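Local coordinates for protein polymerase X (Deinococcus radiodurans, PDB 2W9M) that probably catalyses template-directed extension of DNA with deoxyribonucleoside triphosphates, as a family X repair polymerase that also carries a zinc-binding PHP domain, at residues Glu305-Pro316 against Trp499-Glu507. Numbering follows the deposited sequence.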
loop_
_atom_site.group_PDB
_atom_site.type_symbol
_atom_site.label_atom_id
_atom_site.label_comp_id
_atom_site.label_asym_id
_atom_site.label_seq_id
_atom_site.Cartn_x
_atom_site.Cartn_y
_atom_site.Cartn_z
ATOM N N GLU A 305 -13.080 -16.010 -2.200
ATOM C CA GLU A 305 -13.586 -14.950 -3.066
ATOM C C GLU A 305 -14.305 -15.571 -4.257
ATOM O O GLU A 305 -14.066 -16.731 -4.590
ATOM C CB GLU A 305 -12.438 -14.076 -3.577
ATOM C CG GLU A 305 -11.476 -13.605 -2.508
ATOM C CD GLU A 305 -12.095 -12.604 -1.556
ATOM O OE1 GLU A 305 -13.028 -11.878 -1.961
ATOM O OE2 GLU A 305 -11.640 -12.538 -0.396
ATOM N N PRO A 306 -15.182 -14.800 -4.914
ATOM C CA PRO A 306 -15.861 -15.315 -6.108
ATOM C C PRO A 306 -14.884 -15.845 -7.163
ATOM O O PRO A 306 -15.120 -16.908 -7.731
ATOM C CB PRO A 306 -16.608 -14.088 -6.638
ATOM C CG PRO A 306 -16.825 -13.231 -5.432
ATOM C CD PRO A 306 -15.630 -13.442 -4.554
ATOM N N GLU A 307 -13.800 -15.116 -7.412
ATOM C CA GLU A 307 -12.843 -15.481 -8.458
ATOM C C GLU A 307 -12.202 -16.845 -8.208
ATOM O O GLU A 307 -11.560 -17.411 -9.097
ATOM C CB GLU A 307 -11.749 -14.408 -8.596
ATOM C CG GLU A 307 -12.249 -13.020 -9.006
ATOM C CD GLU A 307 -12.973 -12.289 -7.882
ATOM O OE1 GLU A 307 -12.751 -12.636 -6.702
ATOM O OE2 GLU A 307 -13.765 -11.367 -8.178
ATOM N N HIS A 308 -12.376 -17.364 -6.997
ATOM C CA HIS A 308 -11.789 -18.645 -6.605
ATOM C C HIS A 308 -12.737 -19.834 -6.805
ATOM O O HIS A 308 -12.306 -20.985 -6.771
ATOM C CB HIS A 308 -11.369 -18.611 -5.133
ATOM C CG HIS A 308 -10.199 -17.724 -4.845
ATOM N ND1 HIS A 308 -10.324 -16.513 -4.196
ATOM C CD2 HIS A 308 -8.879 -17.883 -5.095
ATOM C CE1 HIS A 308 -9.131 -15.962 -4.068
ATOM N NE2 HIS A 308 -8.237 -16.773 -4.604
ATOM N N ASP A 309 -14.022 -19.555 -7.000
ATOM C CA ASP A 309 -15.049 -20.601 -7.010
ATOM C C ASP A 309 -14.695 -21.848 -7.824
ATOM O O ASP A 309 -14.960 -22.969 -7.393
ATOM C CB ASP A 309 -16.392 -20.036 -7.479
ATOM C CG ASP A 309 -17.154 -19.344 -6.368
ATOM O OD1 ASP A 309 -16.678 -19.368 -5.211
ATOM O OD2 ASP A 309 -18.235 -18.780 -6.653
ATOM N N ASP A 310 -14.098 -21.658 -8.995
ATOM C CA ASP A 310 -13.799 -22.783 -9.877
ATOM C C ASP A 310 -12.313 -23.152 -9.900
ATOM O O ASP A 310 -11.925 -24.151 -10.508
ATOM C CB ASP A 310 -14.291 -22.489 -11.297
ATOM C CG ASP A 310 -15.770 -22.131 -11.342
ATOM O OD1 ASP A 310 -16.519 -22.551 -10.431
ATOM O OD2 ASP A 310 -16.183 -21.428 -12.292
ATOM N N LEU A 311 -11.488 -22.351 -9.229
ATOM C CA LEU A 311 -10.035 -22.519 -9.273
ATOM C C LEU A 311 -9.422 -23.109 -8.002
ATOM O O LEU A 311 -8.413 -23.805 -8.066
ATOM C CB LEU A 311 -9.360 -21.169 -9.530
ATOM C CG LEU A 311 -9.705 -20.436 -10.823
ATOM C CD1 LEU A 311 -9.231 -18.995 -10.751
ATOM C CD2 LEU A 311 -9.102 -21.154 -12.025
ATOM N N TRP A 312 -10.026 -22.822 -6.853
ATOM C CA TRP A 312 -9.326 -22.936 -5.571
ATOM C C TRP A 312 -8.709 -24.291 -5.194
ATOM O O TRP A 312 -7.814 -24.333 -4.347
ATOM C CB TRP A 312 -10.179 -22.377 -4.422
ATOM C CG TRP A 312 -11.201 -23.320 -3.881
ATOM C CD1 TRP A 312 -12.515 -23.399 -4.238
ATOM C CD2 TRP A 312 -11.000 -24.308 -2.867
ATOM N NE1 TRP A 312 -13.144 -24.381 -3.515
ATOM C CE2 TRP A 312 -12.234 -24.958 -2.666
ATOM C CE3 TRP A 312 -9.893 -24.715 -2.115
ATOM C CZ2 TRP A 312 -12.396 -25.990 -1.744
ATOM C CZ3 TRP A 312 -10.053 -25.736 -1.198
ATOM C CH2 TRP A 312 -11.297 -26.364 -1.020
ATOM N N GLN A 313 -9.163 -25.385 -5.808
ATOM C CA GLN A 313 -8.607 -26.713 -5.511
ATOM C C GLN A 313 -7.352 -27.003 -6.341
ATOM O O GLN A 313 -6.673 -28.015 -6.148
ATOM C CB GLN A 313 -9.661 -27.801 -5.711
ATOM C CG GLN A 313 -10.976 -27.489 -5.021
ATOM C CD GLN A 313 -11.769 -28.731 -4.671
ATOM O OE1 GLN A 313 -11.203 -29.757 -4.287
ATOM N NE2 GLN A 313 -13.092 -28.640 -4.785
ATOM N N THR A 314 -7.054 -26.089 -7.257
ATOM C CA THR A 314 -5.844 -26.130 -8.066
ATOM C C THR A 314 -4.682 -25.457 -7.335
ATOM O O THR A 314 -3.514 -25.717 -7.621
ATOM C CB THR A 314 -6.081 -25.401 -9.402
ATOM O OG1 THR A 314 -6.851 -26.241 -10.270
ATOM C CG2 THR A 314 -4.770 -25.055 -10.077
ATOM N N LEU A 315 -5.018 -24.598 -6.378
ATOM C CA LEU A 315 -4.028 -23.775 -5.689
ATOM C C LEU A 315 -3.379 -24.493 -4.509
ATOM O O LEU A 315 -3.954 -25.432 -3.949
ATOM C CB LEU A 315 -4.672 -22.469 -5.223
ATOM C CG LEU A 315 -5.386 -21.692 -6.328
ATOM C CD1 LEU A 315 -6.112 -20.491 -5.752
ATOM C CD2 LEU A 315 -4.397 -21.270 -7.402
ATOM N N PRO A 316 -2.174 -24.043 -4.124
ATOM C CA PRO A 316 -1.370 -24.661 -3.061
ATOM C C PRO A 316 -2.069 -24.674 -1.706
ATOM O O PRO A 316 -2.946 -23.848 -1.440
ATOM C CB PRO A 316 -0.130 -23.762 -2.992
ATOM C CG PRO A 316 -0.057 -23.112 -4.319
ATOM C CD PRO A 316 -1.474 -22.906 -4.746
ATOM N N TRP A 499 -4.320 -8.671 -6.904
ATOM C CA TRP A 499 -4.194 -10.114 -6.696
ATOM C C TRP A 499 -4.978 -10.899 -7.742
ATOM O O TRP A 499 -4.658 -12.048 -8.030
ATOM C CB TRP A 499 -4.604 -10.531 -5.278
ATOM C CG TRP A 499 -6.065 -10.372 -4.979
ATOM C CD1 TRP A 499 -6.662 -9.311 -4.365
ATOM C CD2 TRP A 499 -7.115 -11.306 -5.274
ATOM N NE1 TRP A 499 -8.016 -9.520 -4.264
ATOM C CE2 TRP A 499 -8.319 -10.736 -4.813
ATOM C CE3 TRP A 499 -7.152 -12.560 -5.886
ATOM C CZ2 TRP A 499 -9.547 -11.384 -4.944
ATOM C CZ3 TRP A 499 -8.371 -13.200 -6.012
ATOM C CH2 TRP A 499 -9.551 -12.610 -5.544
ATOM N N ARG A 500 -5.996 -10.268 -8.319
ATOM C CA ARG A 500 -6.789 -10.917 -9.354
ATOM C C ARG A 500 -5.967 -11.151 -10.608
ATOM O O ARG A 500 -6.080 -12.195 -11.237
ATOM C CB ARG A 500 -8.040 -10.099 -9.677
ATOM C CG ARG A 500 -9.101 -10.180 -8.597
ATOM C CD ARG A 500 -10.061 -9.009 -8.657
ATOM N NE ARG A 500 -10.835 -8.904 -7.425
ATOM C CZ ARG A 500 -10.422 -8.261 -6.338
ATOM N NH1 ARG A 500 -9.240 -7.658 -6.333
ATOM N NH2 ARG A 500 -11.189 -8.220 -5.257
ATOM N N GLU A 501 -5.137 -10.180 -10.969
ATOM C CA GLU A 501 -4.274 -10.320 -12.139
ATOM C C GLU A 501 -3.100 -11.258 -11.860
ATOM O O GLU A 501 -2.657 -11.984 -12.748
ATOM C CB GLU A 501 -3.774 -8.957 -12.610
ATOM C CG GLU A 501 -4.885 -8.010 -13.046
ATOM C CD GLU A 501 -5.672 -8.529 -14.241
ATOM O OE1 GLU A 501 -5.243 -9.529 -14.858
ATOM O OE2 GLU A 501 -6.719 -7.931 -14.566
ATOM N N ALA A 502 -2.608 -11.241 -10.626
ATOM C CA ALA A 502 -1.559 -12.163 -10.196
ATOM C C ALA A 502 -2.048 -13.610 -10.235
ATOM O O ALA A 502 -1.297 -14.518 -10.579
ATOM C CB ALA A 502 -1.084 -11.807 -8.797
ATOM N N LEU A 503 -3.309 -13.815 -9.870
ATOM C CA LEU A 503 -3.919 -15.141 -9.913
ATOM C C LEU A 503 -3.920 -15.685 -11.337
ATOM O O LEU A 503 -3.639 -16.858 -11.559
ATOM C CB LEU A 503 -5.353 -15.094 -9.366
ATOM C CG LEU A 503 -6.131 -16.413 -9.344
ATOM C CD1 LEU A 503 -5.411 -17.456 -8.507
ATOM C CD2 LEU A 503 -7.541 -16.190 -8.824
ATOM N N ARG A 504 -4.230 -14.822 -12.298
ATOM C CA ARG A 504 -4.281 -15.221 -13.700
ATOM C C ARG A 504 -2.903 -15.491 -14.298
ATOM O O ARG A 504 -2.775 -16.269 -15.240
ATOM C CB ARG A 504 -5.004 -14.157 -14.533
ATOM C CG ARG A 504 -6.509 -14.131 -14.332
ATOM C CD ARG A 504 -7.168 -13.001 -15.110
ATOM N NE ARG A 504 -7.066 -13.179 -16.556
ATOM C CZ ARG A 504 -6.486 -12.313 -17.382
ATOM N NH1 ARG A 504 -5.955 -11.196 -16.910
ATOM N NH2 ARG A 504 -6.446 -12.555 -18.685
ATOM N N TRP A 505 -1.875 -14.843 -13.755
ATOM C CA TRP A 505 -0.535 -14.891 -14.343
ATOM C C TRP A 505 0.482 -15.653 -13.496
ATOM O O TRP A 505 1.673 -15.654 -13.812
ATOM C CB TRP A 505 -0.014 -13.470 -14.596
ATOM C CG TRP A 505 -0.592 -12.808 -15.809
ATOM C CD1 TRP A 505 -1.778 -12.140 -15.895
ATOM C CD2 TRP A 505 -0.001 -12.745 -17.114
ATOM N NE1 TRP A 505 -1.965 -11.665 -17.174
ATOM C CE2 TRP A 505 -0.885 -12.025 -17.943
ATOM C CE3 TRP A 505 1.194 -13.227 -17.664
ATOM C CZ2 TRP A 505 -0.618 -11.777 -19.288
ATOM C CZ3 TRP A 505 1.461 -12.981 -18.997
ATOM C CH2 TRP A 505 0.559 -12.263 -19.795
ATOM N N ARG A 506 0.015 -16.302 -12.432
ATOM C CA ARG A 506 0.911 -16.971 -11.488
ATOM C C ARG A 506 1.823 -18.022 -12.116
ATOM O O ARG A 506 2.861 -18.363 -11.548
ATOM C CB ARG A 506 0.135 -17.585 -10.315
ATOM C CG ARG A 506 -1.166 -18.282 -10.685
ATOM C CD ARG A 506 -1.606 -19.203 -9.555
ATOM N NE ARG A 506 -1.090 -20.555 -9.748
ATOM C CZ ARG A 506 -0.635 -21.333 -8.772
ATOM N NH1 ARG A 506 -0.613 -20.887 -7.526
ATOM N NH2 ARG A 506 -0.189 -22.552 -9.046
ATOM N N GLU A 507 1.437 -18.533 -13.279
ATOM C CA GLU A 507 2.211 -19.569 -13.953
ATOM C C GLU A 507 3.273 -18.969 -14.862
ATOM O O GLU A 507 4.198 -19.662 -15.283
ATOM C CB GLU A 507 1.291 -20.456 -14.794
ATOM C CG GLU A 507 0.112 -21.050 -14.041
ATOM C CD GLU A 507 0.468 -22.328 -13.311
ATOM O OE1 GLU A 507 1.569 -22.393 -12.724
ATOM O OE2 GLU A 507 -0.356 -23.269 -13.323
#
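Glu305 lays its aliphatic stem against the far end of the Trp499 indole, CG lying 3.7 Å from CH2. The bend at chi2 (-69°) carries the carboxylate away from the ring, where it forms a salt bridge with Arg190. Glu307 reaches the same ring corner with OE1, 3.4 Å from Trp499 CH2, its carboxylate plane nearly perpendicular to the indole. OE2 lies near the plane of the Arg500 guanidinium, at its edge, in a long salt bridge of 3.9 Å to NE. Within the helix, Trp499 CZ2 lies 3.5 Å from the plane of that guanidinium, over its centre, while the terminal nitrogens pair with Asp498 and Glu193. His308 brings CE1 to 3.5 Å from Trp499 CZ3; the rings are parallel within 2° but slid apart, and NE2 bonds to the carbonyl of Lys535. The segment lies in the loop between helix 287-293 and strand 329-333; helix 499-505 lies between strands 485-489 and 511-514 of the seven-stranded parallel sheet, as in the distorted (beta/alpha)7 barrel of PHP domains. Replacing Trp499 by an alanine would probably leave the Glu305 stem and His308 ring without the broad aromatic surface they pack on. Further on, Leu311 CD1 meets Leu503 CD2 at 3.8 Å. With CG anti to the backbone N (chi1 -180°), Leu503 offers a forked end that also gives CD1 to Leu315, whose CD2 lies over one face of the Arg506 guanidinium, 3.6 Å above the plane. Pro316 finishes the contact with its compact ring, CD 3.5 Å from Arg506 NH1.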